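Local coordinates for 1,4-dihydroxy-6-naphtoate synthase (Archaeoglobus fulgidus, PDB 1ZBM), which probably converts cyclic dehypoxanthinylfutalosinate into 1,4-dihydroxy-6-naphthoate and dihydroxyacetone, a carbon-carbon lyase step of menaquinone biosynthesis, at residues D21-M25 against F237-V242; I137-L141 against D160-K164; L150-G154 against S226-D230. All coordinates share one frame; numbering follows the deposited sequence.

Contact 1 (D21-M25 against F237-V242); sequences DDAFM and FAMMYV
Ala-238 sets its methyl over one face of the Phe-24 ring, in a CH-pi contact with CB 4.0 Å from the ring centroid and displaced toward the rim. The ring stands there because CG of Phe-24 is anti to the backbone N (chi1 -178°), which carries it toward the other helix. At the edge of the same ring, in its plane, lies CG1 of Val-242, 3.9 Å from CD2 of Phe-24. The other branch of this valine, CG2, is 3.3 Å from the carbonyl O of Asp-21 and 3.6 Å from CE of selenomethionine Met-25, whose chain bends at chi3 (-49°), bringing its methyl to the valine. The Asp-21 side chain turns to Phe-237, its carboxylate nearly perpendicular to the ring and OD2 3.3 Å from CE2 at the ring edge, where the positive rim probably suits a negative oxygen. Phe-237 in turn lies about 5 Å, side chain to side chain, from His-152, the predicted proton acceptor, so this packing borders the probable active site. The axes of the two short helical segments approach to 8.9 Å and cross at -72°. Helix 194-213 meets Phe-24 (Ala-211), Met-25 (Met-204, Ile-208) and Val-242 (Ile-208); helix 215-222 meets Phe-24 (Ala-218, Ile-219).

Contact 2 (I137-L141 against D160-K164); sequences IQAVL and DYGLK
Tyr-161 is the first residue of the loop 160-164 to meet helix 136-141, and it does so with its ring: the CG2 methyl of Ile-137 sits over the centre of one face, 4.0 Å from the centroid and only 5° off the ring normal, a CH-pi contact. That branch points to the ring because it is the one anti to the backbone N of Ile-137, while CG1 is anti to the carbonyl carbon (chi1 -64°). Further back on the same tyrosine, CB touches CD1 of Leu-141 at 4.1 Å, and the carbonyl O of Tyr-161 comes within 3.5 Å of Leu-141 CD2. After Gly-162, Leu-163 comes in toward the helix and divides its two methyls among three helix residues. CD2 touches both CG1 of Val-140 and CD2 of Leu-141, 3.8 Å from each, whereas CD1 meets CD1 of Ile-137 at 4.1 Å. Lys-164 then begins strand 164-168. This is plain structural packing of helix 136-141 on the loop between strands 147-150 and 164-168 of the second sheet. Leu-163 and Val-140 are buried, whereas Tyr-161 is exposed. The segments share no hydrogen bond or salt bridge; side chain meets side chain through carbon atoms alone, the one polar atom touched being the carbonyl O of Tyr-161. The contact thus rests on van der Waals packing and the burial of apolar surface, with no directional bond to set its register.

Contact 3 (L150-G154 against S226-D230); sequences LIHEG and SRGLD
Arg-227 grips the carboxylate of Glu-153 side-on with two nitrogens, one to each oxygen, in a bidentate salt bridge. NE gives the shorter bond, 2.8 Å to OE1 at an N-H...O angle of 167°; OE1 lies in the guanidinium plane, though NE stands 22° out of the carboxylate plane on the syn side. NH2 reaches the syn lone pair of OE2 at 3.1 Å. The two flat groups are thus turned somewhat against each other, and the pairing should fix the rotation of both. Glu-153 folds at chi2 (-79°) to present its oxygens, and Arg-227 bends at chi2 and chi3 to meet them. NH2 has a second anionic partner in Asp-19, while NH1 bonds to the carbonyl of Pro-18, so the guanidinium links three parts of the chain. His-152, the predicted proton acceptor, stands beside it, CG 4.2 Å from NH2 of Arg-227, with the ring and guanidinium planes far from parallel; Phe-133 meets the histidine ring edge-to-face. Outward from the ion pair, CD1 of Leu-229 packs on the aliphatic stem of Glu-153, 3.5 Å from CB. Arg-227 and Gly-228 are the central residues of a type I' turn from Ser-226 to Leu-229. The salt bridge thus spans from this turn, which leads into helix 231-241, to the loop after strand 147-150 of the second sheet, a two-sheet layout consistent with the two-lobed periplasmic-binding-protein-like fold of the family.

From the N terminus, helix 20-30, which follows the first strand of the first sheet, supplies the first half of contact 1; its partner on helix 231-241 arrives more than two hundred residues later and closes the longest loop. Contacts 2 and 3 both fall within that loop. Contact 2 opens at helix 136-141, and before it closes at 160-164 the chain passes 150-154, the first half of contact 3, which closes at 226-230; the two therefore cross. Contact 2 ties a helix to the loop leading into edge strand 164-168 of the second sheet, whereas contact 3 joins the loop after strand 147-150 to the turn between helices 215-222 and 231-241. Phe-237 CZ touches Glu-153 N at 3.6 Å, and Ile-137 CD1 meets Leu-150 CD2 at 3.7 Å, so contact 3 adjoins both others.

Contact 1 (D21-M25 against F237-V242)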
# COMPACT_ATOMS: atom_id res chain seq x y z
N ASP A 21 -5.60 4.35 -6.58
CA ASP A 21 -4.44 5.14 -6.20
C ASP A 21 -3.22 4.73 -7.02
O ASP A 21 -2.42 5.58 -7.42
CB ASP A 21 -4.16 4.99 -4.70
CG ASP A 21 -3.86 3.56 -4.31
OD1 ASP A 21 -2.71 3.29 -3.91
OD2 ASP A 21 -4.76 2.70 -4.42
N ASP A 22 -3.08 3.43 -7.28
CA ASP A 22 -1.95 2.93 -8.05
C ASP A 22 -2.04 3.28 -9.54
O ASP A 22 -1.09 3.80 -10.12
CB ASP A 22 -1.83 1.41 -7.87
CG ASP A 22 -0.63 0.85 -8.57
OD1 ASP A 22 -0.61 0.85 -9.83
OD2 ASP A 22 0.31 0.40 -7.88
N ALA A 23 -3.19 2.99 -10.16
CA ALA A 23 -3.38 3.30 -11.57
C ALA A 23 -3.18 4.80 -11.78
O ALA A 23 -2.61 5.24 -12.78
CB ALA A 23 -4.80 2.90 -12.00
N PHE A 24 -3.65 5.57 -10.81
CA PHE A 24 -3.55 7.02 -10.81
C PHE A 24 -2.07 7.42 -10.92
O PHE A 24 -1.68 8.11 -11.86
CB PHE A 24 -4.16 7.56 -9.51
CG PHE A 24 -4.17 9.06 -9.39
CD1 PHE A 24 -5.09 9.83 -10.09
CD2 PHE A 24 -3.23 9.70 -8.58
CE1 PHE A 24 -5.10 11.23 -9.98
CE2 PHE A 24 -3.23 11.10 -8.46
CZ PHE A 24 -4.16 11.86 -9.17
N MSE A 25 -1.27 6.94 -9.98
CA MSE A 25 0.16 7.20 -9.93
C MSE A 25 0.88 6.75 -11.21
O MSE A 25 1.73 7.48 -11.75
CB MSE A 25 0.76 6.47 -8.72
CG MSE A 25 2.23 6.72 -8.47
SE MSE A 25 2.92 5.48 -7.11
CE MSE A 25 1.53 5.73 -5.77
N PHE A 237 -9.26 9.53 -2.54
CA PHE A 237 -8.50 8.35 -2.11
C PHE A 237 -7.10 8.34 -2.72
O PHE A 237 -6.10 8.13 -2.02
CB PHE A 237 -9.22 7.06 -2.52
CG PHE A 237 -8.52 5.80 -2.05
CD1 PHE A 237 -8.48 5.48 -0.70
CD2 PHE A 237 -7.90 4.96 -2.97
CE1 PHE A 237 -7.83 4.33 -0.26
CE2 PHE A 237 -7.25 3.81 -2.55
CZ PHE A 237 -7.21 3.49 -1.19
N ALA A 238 -7.04 8.55 -4.02
CA ALA A 238 -5.76 8.56 -4.71
C ALA A 238 -4.87 9.67 -4.18
O ALA A 238 -3.68 9.45 -3.94
CB ALA A 238 -5.97 8.73 -6.21
N MSE A 239 -5.43 10.86 -3.99
CA MSE A 239 -4.66 11.99 -3.49
C MSE A 239 -4.17 11.77 -2.05
O MSE A 239 -3.22 12.41 -1.61
CB MSE A 239 -5.50 13.27 -3.58
CG MSE A 239 -4.88 14.35 -4.47
SE MSE A 239 -5.85 14.71 -6.13
CE MSE A 239 -7.45 15.52 -5.37
N MSE A 240 -4.83 10.86 -1.34
CA MSE A 240 -4.47 10.52 0.04
C MSE A 240 -3.17 9.71 0.09
O MSE A 240 -2.40 9.84 1.05
CB MSE A 240 -5.58 9.68 0.70
CG MSE A 240 -6.73 10.49 1.29
SE MSE A 240 -8.27 9.41 1.79
CE MSE A 240 -7.62 8.57 3.41
N TYR A 241 -2.93 8.90 -0.93
CA TYR A 241 -1.74 8.06 -0.97
C TYR A 241 -0.81 8.32 -2.15
O TYR A 241 0.10 7.52 -2.42
CB TYR A 241 -2.15 6.59 -0.92
CG TYR A 241 -2.77 6.20 0.41
CD1 TYR A 241 -2.00 6.18 1.57
CD2 TYR A 241 -4.12 5.88 0.51
CE1 TYR A 241 -2.57 5.85 2.80
CE2 TYR A 241 -4.69 5.55 1.73
CZ TYR A 241 -3.91 5.54 2.87
OH TYR A 241 -4.48 5.23 4.08
N VAL A 242 -1.03 9.41 -2.86
CA VAL A 242 -0.19 9.79 -3.99
C VAL A 242 0.03 11.30 -3.88
O VAL A 242 -0.69 12.09 -4.48
CB VAL A 242 -0.88 9.49 -5.36
CG1 VAL A 242 0.05 9.88 -6.50
CG2 VAL A 242 -1.25 8.02 -5.46

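Contact 2 (I137-L141 against D160-K164)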
# COMPACT_ATOMS: atom_id res chain seq x y z
N ILE A 137 -15.54 -7.13 3.45
CA ILE A 137 -16.78 -6.44 3.76
C ILE A 137 -17.96 -7.38 3.86
O ILE A 137 -18.74 -7.32 4.81
CB ILE A 137 -17.10 -5.36 2.72
CG1 ILE A 137 -16.03 -4.28 2.75
CG2 ILE A 137 -18.46 -4.73 3.03
CD1 ILE A 137 -16.05 -3.44 4.01
N GLN A 138 -18.11 -8.25 2.86
CA GLN A 138 -19.21 -9.19 2.87
C GLN A 138 -19.15 -10.05 4.15
O GLN A 138 -20.14 -10.17 4.87
CB GLN A 138 -19.16 -10.07 1.62
CG GLN A 138 -20.39 -10.94 1.41
CD GLN A 138 -20.31 -11.78 0.14
OE1 GLN A 138 -20.54 -13.00 0.18
NE2 GLN A 138 -20.00 -11.14 -0.99
N ALA A 139 -17.99 -10.62 4.45
CA ALA A 139 -17.83 -11.47 5.63
C ALA A 139 -18.26 -10.80 6.94
O ALA A 139 -18.78 -11.46 7.85
CB ALA A 139 -16.39 -11.96 5.76
N VAL A 140 -18.04 -9.50 7.04
CA VAL A 140 -18.41 -8.79 8.25
C VAL A 140 -19.91 -8.58 8.35
O VAL A 140 -20.53 -8.89 9.38
CB VAL A 140 -17.70 -7.44 8.31
CG1 VAL A 140 -18.12 -6.69 9.56
CG2 VAL A 140 -16.20 -7.68 8.30
N LEU A 141 -20.49 -8.08 7.27
CA LEU A 141 -21.93 -7.84 7.20
C LEU A 141 -22.71 -9.12 7.42
O LEU A 141 -23.76 -9.11 8.06
CB LEU A 141 -22.30 -7.24 5.84
CG LEU A 141 -21.90 -5.78 5.53
CD1 LEU A 141 -22.25 -5.43 4.07
CD2 LEU A 141 -22.63 -4.85 6.48
N ASP A 160 -20.89 3.47 4.40
CA ASP A 160 -21.99 3.24 3.46
C ASP A 160 -22.68 1.89 3.70
O ASP A 160 -23.80 1.68 3.24
CB ASP A 160 -21.50 3.24 2.00
CG ASP A 160 -20.78 4.52 1.61
OD1 ASP A 160 -21.06 5.59 2.19
OD2 ASP A 160 -19.93 4.45 0.70
N TYR A 161 -22.01 1.00 4.41
CA TYR A 161 -22.55 -0.33 4.70
C TYR A 161 -23.06 -0.38 6.12
O TYR A 161 -23.32 -1.45 6.66
CB TYR A 161 -21.46 -1.39 4.53
CG TYR A 161 -20.73 -1.30 3.22
CD1 TYR A 161 -21.31 -1.77 2.05
CD2 TYR A 161 -19.45 -0.77 3.16
CE1 TYR A 161 -20.63 -1.70 0.84
CE2 TYR A 161 -18.75 -0.70 1.96
CZ TYR A 161 -19.35 -1.17 0.81
OH TYR A 161 -18.65 -1.14 -0.38
N GLY A 162 -23.20 0.79 6.73
CA GLY A 162 -23.68 0.86 8.10
C GLY A 162 -22.67 0.30 9.09
O GLY A 162 -23.03 -0.02 10.22
N LEU A 163 -21.41 0.19 8.68
CA LEU A 163 -20.37 -0.32 9.56
C LEU A 163 -19.65 0.85 10.23
O LEU A 163 -19.75 1.99 9.77
CB LEU A 163 -19.36 -1.16 8.77
CG LEU A 163 -19.81 -2.45 8.06
CD1 LEU A 163 -18.67 -2.94 7.18
CD2 LEU A 163 -20.21 -3.52 9.07
N LYS A 164 -18.95 0.57 11.32
CA LYS A 164 -18.20 1.60 12.02
C LYS A 164 -16.84 1.11 12.47
O LYS A 164 -16.63 -0.07 12.74
CB LYS A 164 -18.98 2.14 13.22
CG LYS A 164 -19.87 1.14 13.94
CD LYS A 164 -21.25 1.07 13.31
CE LYS A 164 -22.00 2.41 13.43
NZ LYS A 164 -22.23 2.82 14.85

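Contact 3 (L150-G154 against S226-D230)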
# COMPACT_ATOMS: atom_id res chain seq x y z
N LEU A 150 -9.41 -3.31 6.69
CA LEU A 150 -9.53 -2.70 5.37
C LEU A 150 -8.30 -1.87 5.04
O LEU A 150 -8.05 -0.86 5.68
CB LEU A 150 -10.75 -1.78 5.35
CG LEU A 150 -12.03 -2.38 5.89
CD1 LEU A 150 -13.10 -1.32 6.04
CD2 LEU A 150 -12.49 -3.49 4.95
N ILE A 151 -7.57 -2.29 4.01
CA ILE A 151 -6.37 -1.56 3.61
C ILE A 151 -6.56 -0.73 2.35
O ILE A 151 -5.70 0.09 2.01
CB ILE A 151 -5.18 -2.52 3.41
CG1 ILE A 151 -5.37 -3.34 2.13
CG2 ILE A 151 -5.07 -3.46 4.59
CD1 ILE A 151 -4.21 -4.27 1.81
N HIS A 152 -7.67 -0.95 1.65
CA HIS A 152 -7.92 -0.20 0.42
C HIS A 152 -9.00 0.86 0.63
O HIS A 152 -9.11 1.42 1.71
CB HIS A 152 -8.30 -1.15 -0.71
CG HIS A 152 -7.20 -2.11 -1.07
ND1 HIS A 152 -6.00 -1.70 -1.61
CD2 HIS A 152 -7.10 -3.45 -0.91
CE1 HIS A 152 -5.21 -2.75 -1.78
NE2 HIS A 152 -5.85 -3.83 -1.35
N GLU A 153 -9.79 1.14 -0.40
CA GLU A 153 -10.79 2.19 -0.30
C GLU A 153 -11.89 1.96 0.74
O GLU A 153 -12.76 2.81 0.94
CB GLU A 153 -11.43 2.50 -1.67
CG GLU A 153 -12.34 1.42 -2.23
CD GLU A 153 -11.59 0.26 -2.86
OE1 GLU A 153 -12.27 -0.69 -3.32
OE2 GLU A 153 -10.34 0.30 -2.90
N GLY A 154 -11.85 0.81 1.40
CA GLY A 154 -12.84 0.51 2.42
C GLY A 154 -12.72 1.50 3.56
O GLY A 154 -13.72 1.92 4.15
N SER A 226 -11.78 1.65 -9.46
CA SER A 226 -12.51 2.44 -8.47
C SER A 226 -13.38 1.61 -7.53
O SER A 226 -13.66 2.02 -6.41
CB SER A 226 -13.38 3.48 -9.16
OG SER A 226 -14.28 2.86 -10.06
N ARG A 227 -13.84 0.46 -8.01
CA ARG A 227 -14.67 -0.41 -7.18
C ARG A 227 -15.94 0.29 -6.67
O ARG A 227 -16.23 0.26 -5.47
CB ARG A 227 -13.84 -0.90 -5.98
CG ARG A 227 -13.69 -2.41 -5.88
CD ARG A 227 -12.28 -2.89 -6.26
NE ARG A 227 -11.26 -2.33 -5.39
CZ ARG A 227 -9.95 -2.42 -5.60
NH1 ARG A 227 -9.49 -3.05 -6.68
NH2 ARG A 227 -9.10 -1.84 -4.76
N GLY A 228 -16.70 0.91 -7.58
CA GLY A 228 -17.93 1.57 -7.19
C GLY A 228 -17.82 3.01 -6.73
O GLY A 228 -18.81 3.74 -6.69
N LEU A 229 -16.61 3.43 -6.37
CA LEU A 229 -16.37 4.79 -5.93
C LEU A 229 -16.65 5.76 -7.06
O LEU A 229 -16.30 5.49 -8.21
CB LEU A 229 -14.92 4.98 -5.51
CG LEU A 229 -14.38 4.25 -4.28
CD1 LEU A 229 -12.86 4.37 -4.24
CD2 LEU A 229 -15.00 4.86 -3.03
N ASP A 230 -17.29 6.88 -6.73
CA ASP A 230 -17.57 7.91 -7.72
C ASP A 230 -16.25 8.63 -7.97
O ASP A 230 -15.26 8.38 -7.27
CB ASP A 230 -18.62 8.87 -7.16
CG ASP A 230 -18.46 9.12 -5.67
OD1 ASP A 230 -17.65 10.00 -5.29
OD2 ASP A 230 -19.12 8.42 -4.88